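Local coordinates for DUF6836 domain-containing protein (Clostridium leptum, PDB 4PW1), which is of unknown function, an orphan protein whose unusual fold wraps alpha-helices around a nine-stranded antiparallel beta-sheet, at residues B[47-52]-B[182-187]; B[100-105]-B[194-199]. All blocks are in the same frame, centred on the assembly; numbering follows the deposited sequence.

Interaction 1. Residues B[47-52]-B[182-187]; sequences VSFAAN and QMLSDQ
Leu184 reaches across from one helix to meet Phe49 and Asn52 of the other, and its two methyl groups divide the work. With CG anti to the backbone N (chi1 175°), the isobutyl group extends into the gap between the helices. Leu184 CD2 comes to 3.8 Å from Phe49 CZ at the far end of the ring, approaching obliquely. Leu184 CD1 lies 3.9 Å from Asn52 CB, against the root of that side chain. Leucine and phenylalanine side chains cross at about a right angle. The same leucine also touches Ser53 and Ile56, the next turn of helix 44-58.

One turn after Leu184, Gln187 CG approaches Asn52 OD1 to 3.8 Å, a van der Waals contact at the less buried margin, with the two amide planes 38° apart. The Asn52 amide is held by its own helix: Asn52 ND2 donates to Ser48 O at 2.8 Å, and OD1 is hydrogen-bonded to Arg55 NH2. Ser48 O thus accepts twice, since the backbone N of Asn52 reaches it at 3.1 Å from the opposite face of the carbonyl plane. These bonds fix the rotation of a buried amide and satisfy both of its ends.

The helix axes stay 10.6 Å apart at closest approach, and their directions differ by 142°; at this spacing the gap is filled by Phe49, Leu184, Asn52 and Gln187. The arrangement is a roughly antiparallel, predominantly apolar helix-helix packing within the helical layer that surrounds the antiparallel sheet.

Interaction 2. Residues B[100-105]-B[194-199]; sequences MALDPN and SDYIGD
A capped helix start meets the end of a beta-strand here: the 194-199 segment leads into helix 198-210, and the 100-105 segment carries the last part of strand 95-103. Leu102 and Tyr196 make the apolar contact. Leu102 CD2 sits over one face of the Tyr196 ring, 4.0 Å from its centroid and 26° off the ring normal, a CH-pi contact. The methyl of Leu102, CD2, is displaced toward the rim and comes nearest to Tyr196 CG, at 3.6 Å. A chi1 of -67°, with CG beside the backbone N, swings the tyrosine ring toward the strand, and chi2 of -68° turns a face to the leucine.

Beyond this pair the backbones are joined through water. One molecule donates to Asn105 O at 2.9 Å and to Tyr196 O at 2.8 Å, bridging carbonyls that are 4.5 Å apart.

Each segment also has an aspartate that shapes its own turn. Asp195 OD1 accepts from Ile197 N at 3.0 Å and from Gly198 N at 2.9 Å, both arriving from the same face of the carboxylate; this capping pair secures the turn before the helix. The other oxygen, OD2, forms a salt bridge with Arg189, so both oxygens of the carboxylate are engaged. On the strand side, Asp103 OD1 takes the backbone N-H of Asn105 at 2.9 Å from N, an Asx turn at the bend between strands 95-103 and 106-114.

Tyr196 is further tied to the sheet by a backbone hydrogen bond with Leu107 of strand 106-114, while its ring packs on Glu45 and Ile46 of helix 44-58. Ile197 touches Cys181 of helix 173-190, so the loop lies among two helices and two strands.

In the fold
The two contacts lie on the same side of the chain's centre, with their own centres about 10 Å apart. Their segments alternate along the sequence, in the order 47-52, 100-105, 182-187, 194-199, and in both the first segment belongs to the first DUF6836 domain and the second segment to the second. Helices 173-190 and 198-210 are consecutive, and the two contacts touch directly: Ser185 OG lies 2.5 Å from Asp195 OD2, a probable hydrogen bond, and the rings of Phe49 and Tyr196 meet edge-to-face. Ala50 also packs on Met100 of strand 95-103. Helix-helix packing and strand-loop contact therefore form one continuous region where the helical layer meets the sheet.

Interaction 1. Residues B[47-52]-B[182-187]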
ATOM      1  N   VAL B  47      -2.465  26.316  11.005  1.00 20.75           N
ATOM      2  CA  VAL B  47      -2.411  26.986   9.723  1.00 19.89           C
ATOM      3  C   VAL B  47      -1.067  27.685   9.487  1.00 22.68           C
ATOM      4  O   VAL B  47      -0.468  27.526   8.450  1.00 20.66           O
ATOM      5  CB  VAL B  47      -3.600  27.917   9.528  1.00 21.30           C
ATOM      6  CG1 VAL B  47      -3.463  28.697   8.216  1.00 23.04           C
ATOM      7  CG2 VAL B  47      -4.895  27.106   9.527  1.00 20.73           C
ATOM      8  N   SER B  48      -0.576  28.422  10.486  1.00 21.64           N
ATOM      9  CA  SER B  48       0.688  29.089  10.379  1.00 22.24           C
ATOM     10  C   SER B  48       1.807  28.099  10.128  1.00 23.27           C
ATOM     11  O   SER B  48       2.645  28.300   9.244  1.00 26.05           O
ATOM     12  CB  SER B  48       0.942  29.867  11.692  1.00 25.81           C
ATOM     13  OG  SER B  48       2.220  30.376  11.606  1.00 31.85           O
ATOM     14  N   PHE B  49       1.831  27.012  10.899  1.00 21.26           N
ATOM     15  CA  PHE B  49       2.820  26.006  10.699  1.00 20.37           C
ATOM     16  C   PHE B  49       2.759  25.395   9.271  1.00 20.16           C
ATOM     17  O   PHE B  49       3.799  25.149   8.630  1.00 18.64           O
ATOM     18  CB  PHE B  49       2.674  24.906  11.756  1.00 23.57           C
ATOM     19  CG  PHE B  49       3.619  23.753  11.539  1.00 22.52           C
ATOM     20  CD1 PHE B  49       4.912  23.809  11.990  1.00 21.61           C
ATOM     21  CD2 PHE B  49       3.197  22.616  10.867  1.00 21.39           C
ATOM     22  CE1 PHE B  49       5.798  22.762  11.767  1.00 21.71           C
ATOM     23  CE2 PHE B  49       4.080  21.564  10.636  1.00 21.69           C
ATOM     24  CZ  PHE B  49       5.389  21.633  11.077  1.00 19.93           C
ATOM     25  N   ALA B  50       1.559  25.126   8.781  1.00 19.96           N
ATOM     26  CA  ALA B  50       1.400  24.551   7.442  1.00 21.11           C
ATOM     27  C   ALA B  50       1.872  25.529   6.316  1.00 21.96           C
ATOM     28  O   ALA B  50       2.519  25.113   5.354  1.00 22.47           O
ATOM     29  CB  ALA B  50      -0.048  24.160   7.218  1.00 19.71           C
ATOM     30  N   ALA B  51       1.486  26.795   6.409  1.00 19.84           N
ATOM     31  CA  ALA B  51       1.987  27.828   5.483  1.00 22.17           C
ATOM     32  C   ALA B  51       3.513  27.864   5.406  1.00 21.12           C
ATOM     33  O   ALA B  51       4.103  27.883   4.309  1.00 21.86           O
ATOM     34  CB  ALA B  51       1.480  29.200   5.872  1.00 22.17           C
ATOM     35  N   ASN B  52       4.164  27.854   6.565  1.00 20.64           N
ATOM     36  CA  ASN B  52       5.615  27.810   6.601  1.00 20.81           C
ATOM     37  C   ASN B  52       6.190  26.459   6.081  1.00 21.82           C
ATOM     38  O   ASN B  52       7.233  26.409   5.433  1.00 23.39           O
ATOM     39  CB  ASN B  52       6.063  28.099   8.006  1.00 21.75           C
ATOM     40  CG  ASN B  52       5.940  29.578   8.333  1.00 24.85           C
ATOM     41  OD1 ASN B  52       6.717  30.371   7.855  1.00 22.31           O
ATOM     42  ND2 ASN B  52       4.974  29.931   9.118  1.00 25.49           N
ATOM     43  N   GLN B 182      15.116  21.357   9.763  1.00 24.47           N
ATOM     44  CA  GLN B 182      15.721  22.183  10.813  1.00 25.85           C
ATOM     45  C   GLN B 182      15.332  23.659  10.646  1.00 26.75           C
ATOM     46  O   GLN B 182      15.013  24.344  11.624  1.00 26.50           O
ATOM     47  CB  GLN B 182      17.254  22.028  10.752  1.00 26.67           C
ATOM     48  CG  GLN B 182      18.012  22.792  11.857  1.00 31.70           C
ATOM     49  CD  GLN B 182      17.664  22.247  13.216  1.00 36.62           C
ATOM     50  OE1 GLN B 182      17.868  21.056  13.472  1.00 37.54           O
ATOM     51  NE2 GLN B 182      17.003  23.061  14.040  1.00 36.59           N
HETATM   52  N   MSE B 183      15.360  24.165   9.409  1.00 28.64           N
HETATM   53  CA  MSE B 183      14.985  25.563   9.166  1.00 27.25           C
HETATM   54  C   MSE B 183      13.546  25.777   9.548  1.00 26.83           C
HETATM   55  O   MSE B 183      13.202  26.812  10.093  1.00 26.10           O
HETATM   56  CB  MSE B 183      15.109  26.026   7.711  1.00 27.84           C
HETATM   57  CG  MSE B 183      16.550  26.249   7.322  1.00 38.81           C
HETATM   58 SE   MSE B 183      16.687  26.590   5.382  0.75 52.42          SE
HETATM   59  CE  MSE B 183      15.134  27.828   5.301  1.00 32.93           C
ATOM     60  N   LEU B 184      12.663  24.832   9.217  1.00 24.76           N
ATOM     61  CA  LEU B 184      11.251  24.984   9.607  1.00 24.64           C
ATOM     62  C   LEU B 184      11.077  25.087  11.118  1.00 25.68           C
ATOM     63  O   LEU B 184      10.345  25.965  11.620  1.00 23.83           O
ATOM     64  CB  LEU B 184      10.417  23.835   9.056  1.00 24.64           C
ATOM     65  CG  LEU B 184       8.946  23.799   9.472  1.00 24.30           C
ATOM     66  CD1 LEU B 184       8.216  25.067   9.061  1.00 27.74           C
ATOM     67  CD2 LEU B 184       8.285  22.586   8.885  1.00 22.66           C
ATOM     68  N   SER B 185      11.723  24.182  11.848  1.00 25.81           N
ATOM     69  CA  SER B 185      11.669  24.213  13.294  1.00 24.94           C
ATOM     70  C   SER B 185      12.197  25.564  13.832  1.00 27.75           C
ATOM     71  O   SER B 185      11.554  26.195  14.685  1.00 27.53           O
ATOM     72  CB  SER B 185      12.502  23.057  13.870  1.00 25.49           C
ATOM     73  OG  SER B 185      12.570  23.138  15.286  1.00 25.65           O
ATOM     74  N   ASP B 186      13.345  26.003  13.332  1.00 27.31           N
ATOM     75  CA  ASP B 186      13.929  27.286  13.782  1.00 31.72           C
ATOM     76  C   ASP B 186      12.992  28.444  13.475  1.00 36.41           C
ATOM     77  O   ASP B 186      12.738  29.286  14.319  1.00 34.95           O
ATOM     78  CB  ASP B 186      15.257  27.567  13.093  1.00 34.27           C
ATOM     79  CG  ASP B 186      16.305  26.584  13.452  1.00 35.00           C
ATOM     80  OD1 ASP B 186      16.127  25.887  14.450  1.00 38.43           O
ATOM     81  OD2 ASP B 186      17.321  26.496  12.747  1.00 39.80           O
ATOM     82  N   GLN B 187      12.464  28.477  12.259  1.00 37.95           N
ATOM     83  CA  GLN B 187      11.496  29.499  11.873  1.00 35.58           C
ATOM     84  C   GLN B 187      10.329  29.575  12.880  1.00 39.71           C
ATOM     85  O   GLN B 187      10.015  30.683  13.375  1.00 34.10           O
ATOM     86  CB  GLN B 187      10.989  29.226  10.459  1.00 41.50           C
ATOM     87  CG  GLN B 187       9.884  30.138   9.953  1.00 49.93           C
ATOM     88  CD  GLN B 187      10.312  31.582   9.846  1.00 59.30           C
ATOM     89  OE1 GLN B 187      11.499  31.890   9.823  1.00 58.29           O
ATOM     90  NE2 GLN B 187       9.336  32.475   9.799  1.00 65.27           N
TER

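Interaction 2. Residues B[100-105]-B[194-199]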
HETATM    1  N   MSE B 100      -0.813  17.065   4.014  1.00 15.04           N
HETATM    2  CA  MSE B 100      -0.178  17.081   5.304  1.00 16.11           C
HETATM    3  C   MSE B 100      -1.022  16.448   6.330  1.00 16.61           C
HETATM    4  O   MSE B 100      -2.224  16.370   6.192  1.00 17.55           O
HETATM    5  CB  MSE B 100       0.071  18.525   5.840  1.00 16.02           C
HETATM    6  CG  MSE B 100       0.896  19.311   4.883  1.00 18.36           C
HETATM    7 SE   MSE B 100       1.324  21.159   5.655  0.75 20.06          SE
HETATM    8  CE  MSE B 100       1.900  20.639   7.240  1.00 13.60           C
ATOM      9  N   ALA B 101      -0.384  15.992   7.395  1.00 16.56           N
ATOM     10  CA  ALA B 101      -1.128  15.481   8.539  1.00 16.11           C
ATOM     11  C   ALA B 101      -0.341  15.679   9.807  1.00 15.76           C
ATOM     12  O   ALA B 101       0.890  15.558   9.813  1.00 15.40           O
ATOM     13  CB  ALA B 101      -1.449  14.024   8.380  1.00 16.84           C
ATOM     14  N   LEU B 102      -1.087  15.894  10.878  1.00 16.82           N
ATOM     15  CA  LEU B 102      -0.548  15.935  12.221  1.00 19.64           C
ATOM     16  C   LEU B 102      -1.260  14.937  13.101  1.00 18.94           C
ATOM     17  O   LEU B 102      -2.478  14.755  12.995  1.00 20.85           O
ATOM     18  CB  LEU B 102      -0.722  17.343  12.823  1.00 22.48           C
ATOM     19  CG  LEU B 102       0.176  18.399  12.164  1.00 26.51           C
ATOM     20  CD1 LEU B 102      -0.530  19.037  10.992  1.00 28.50           C
ATOM     21  CD2 LEU B 102       0.527  19.448  13.199  1.00 27.40           C
ATOM     22  N   ASP B 103      -0.470  14.313  13.973  1.00 18.86           N
ATOM     23  CA  ASP B 103      -0.956  13.429  15.011  1.00 20.86           C
ATOM     24  C   ASP B 103      -0.456  13.968  16.365  1.00 20.38           C
ATOM     25  O   ASP B 103       0.147  15.026  16.413  1.00 22.33           O
ATOM     26  CB  ASP B 103      -0.543  11.985  14.691  1.00 21.08           C
ATOM     27  CG  ASP B 103       0.960  11.685  14.883  1.00 26.05           C
ATOM     28  OD1 ASP B 103       1.731  12.532  15.355  1.00 26.50           O
ATOM     29  OD2 ASP B 103       1.379  10.544  14.543  1.00 23.57           O
ATOM     30  N   PRO B 104      -0.698  13.254  17.456  1.00 23.62           N
ATOM     31  CA  PRO B 104      -0.255  13.828  18.753  1.00 26.65           C
ATOM     32  C   PRO B 104       1.244  14.060  18.897  1.00 26.76           C
ATOM     33  O   PRO B 104       1.630  14.819  19.755  1.00 29.23           O
ATOM     34  CB  PRO B 104      -0.735  12.794  19.777  1.00 28.57           C
ATOM     35  CG  PRO B 104      -1.934  12.143  19.108  1.00 26.60           C
ATOM     36  CD  PRO B 104      -1.549  12.073  17.650  1.00 24.11           C
ATOM     37  N   ASN B 105       2.078  13.448  18.060  1.00 26.04           N
ATOM     38  CA  ASN B 105       3.507  13.716  18.083  1.00 27.41           C
ATOM     39  C   ASN B 105       3.943  14.837  17.147  1.00 28.38           C
ATOM     40  O   ASN B 105       5.119  15.157  17.101  1.00 26.45           O
ATOM     41  CB  ASN B 105       4.300  12.464  17.768  1.00 29.03           C
ATOM     42  CG  ASN B 105       4.303  11.494  18.924  1.00 33.99           C
ATOM     43  OD1 ASN B 105       4.723  11.831  20.020  1.00 49.02           O
ATOM     44  ND2 ASN B 105       3.808  10.300  18.691  1.00 36.22           N
ATOM     45  N   SER B 194       3.835  27.548  17.532  1.00 47.31           N
ATOM     46  CA  SER B 194       3.996  26.132  17.824  1.00 38.45           C
ATOM     47  C   SER B 194       4.883  25.426  16.773  1.00 35.32           C
ATOM     48  O   SER B 194       4.724  25.606  15.558  1.00 31.17           O
ATOM     49  CB  SER B 194       2.642  25.476  17.899  1.00 46.51           C
ATOM     50  OG  SER B 194       1.892  26.023  18.949  1.00 51.24           O
ATOM     51  N   ASP B 195       5.868  24.681  17.261  1.00 32.22           N
ATOM     52  CA  ASP B 195       6.823  24.021  16.408  1.00 30.10           C
ATOM     53  C   ASP B 195       6.416  22.549  16.362  1.00 26.80           C
ATOM     54  O   ASP B 195       6.733  21.779  17.261  1.00 24.25           O
ATOM     55  CB  ASP B 195       8.250  24.157  16.923  1.00 26.68           C
ATOM     56  CG  ASP B 195       9.228  23.270  16.168  1.00 25.55           C
ATOM     57  OD1 ASP B 195       8.823  22.689  15.110  1.00 24.91           O
ATOM     58  OD2 ASP B 195      10.397  23.130  16.617  1.00 25.68           O
ATOM     59  N   TYR B 196       5.690  22.166  15.324  1.00 22.97           N
ATOM     60  CA  TYR B 196       5.215  20.767  15.228  1.00 21.77           C
ATOM     61  C   TYR B 196       6.200  19.815  14.553  1.00 23.10           C
ATOM     62  O   TYR B 196       5.871  18.632  14.370  1.00 24.09           O
ATOM     63  CB  TYR B 196       3.888  20.705  14.450  1.00 23.80           C
ATOM     64  CG  TYR B 196       2.773  21.370  15.207  1.00 24.02           C
ATOM     65  CD1 TYR B 196       2.268  20.825  16.398  1.00 27.38           C
ATOM     66  CD2 TYR B 196       2.274  22.579  14.786  1.00 25.25           C
ATOM     67  CE1 TYR B 196       1.258  21.475  17.111  1.00 25.84           C
ATOM     68  CE2 TYR B 196       1.277  23.231  15.477  1.00 27.85           C
ATOM     69  CZ  TYR B 196       0.783  22.690  16.641  1.00 26.07           C
ATOM     70  OH  TYR B 196      -0.196  23.387  17.273  1.00 31.44           O
ATOM     71  N   ILE B 197       7.403  20.269  14.199  1.00 21.22           N
ATOM     72  CA  ILE B 197       8.411  19.362  13.632  1.00 21.26           C
ATOM     73  C   ILE B 197       9.650  19.097  14.526  1.00 23.43           C
ATOM     74  O   ILE B 197      10.288  18.044  14.422  1.00 23.50           O
ATOM     75  CB  ILE B 197       8.849  19.800  12.203  1.00 23.19           C
ATOM     76  CG1 ILE B 197       9.533  18.590  11.532  1.00 26.51           C
ATOM     77  CG2 ILE B 197       9.745  21.057  12.209  1.00 23.73           C
ATOM     78  CD1 ILE B 197       9.664  18.672  10.033  1.00 27.50           C
ATOM     79  N   GLY B 198       9.982  20.045  15.405  1.00 23.89           N
ATOM     80  CA  GLY B 198      11.252  19.995  16.210  1.00 24.29           C
ATOM     81  C   GLY B 198      11.419  18.751  17.033  1.00 22.98           C
ATOM     82  O   GLY B 198      12.507  18.144  17.069  1.00 23.46           O
ATOM     83  N   ASP B 199      10.315  18.305  17.622  1.00 24.65           N
ATOM     84  CA  ASP B 199      10.328  17.079  18.424  1.00 26.03           C
ATOM     85  C   ASP B 199      10.581  15.828  17.603  1.00 24.00           C
ATOM     86  O   ASP B 199      10.950  14.784  18.180  1.00 23.16           O
ATOM     87  CB  ASP B 199       9.018  16.907  19.219  1.00 29.44           C
ATOM     88  CG  ASP B 199       8.888  17.879  20.381  1.00 35.81           C
ATOM     89  OD1 ASP B 199       9.820  18.611  20.628  1.00 32.09           O
ATOM     90  OD2 ASP B 199       7.833  17.920  21.043  1.00 48.70           O
TER
HETATM   91  O   HOH W   1       7.095  17.073  16.336  1.00 49.59           O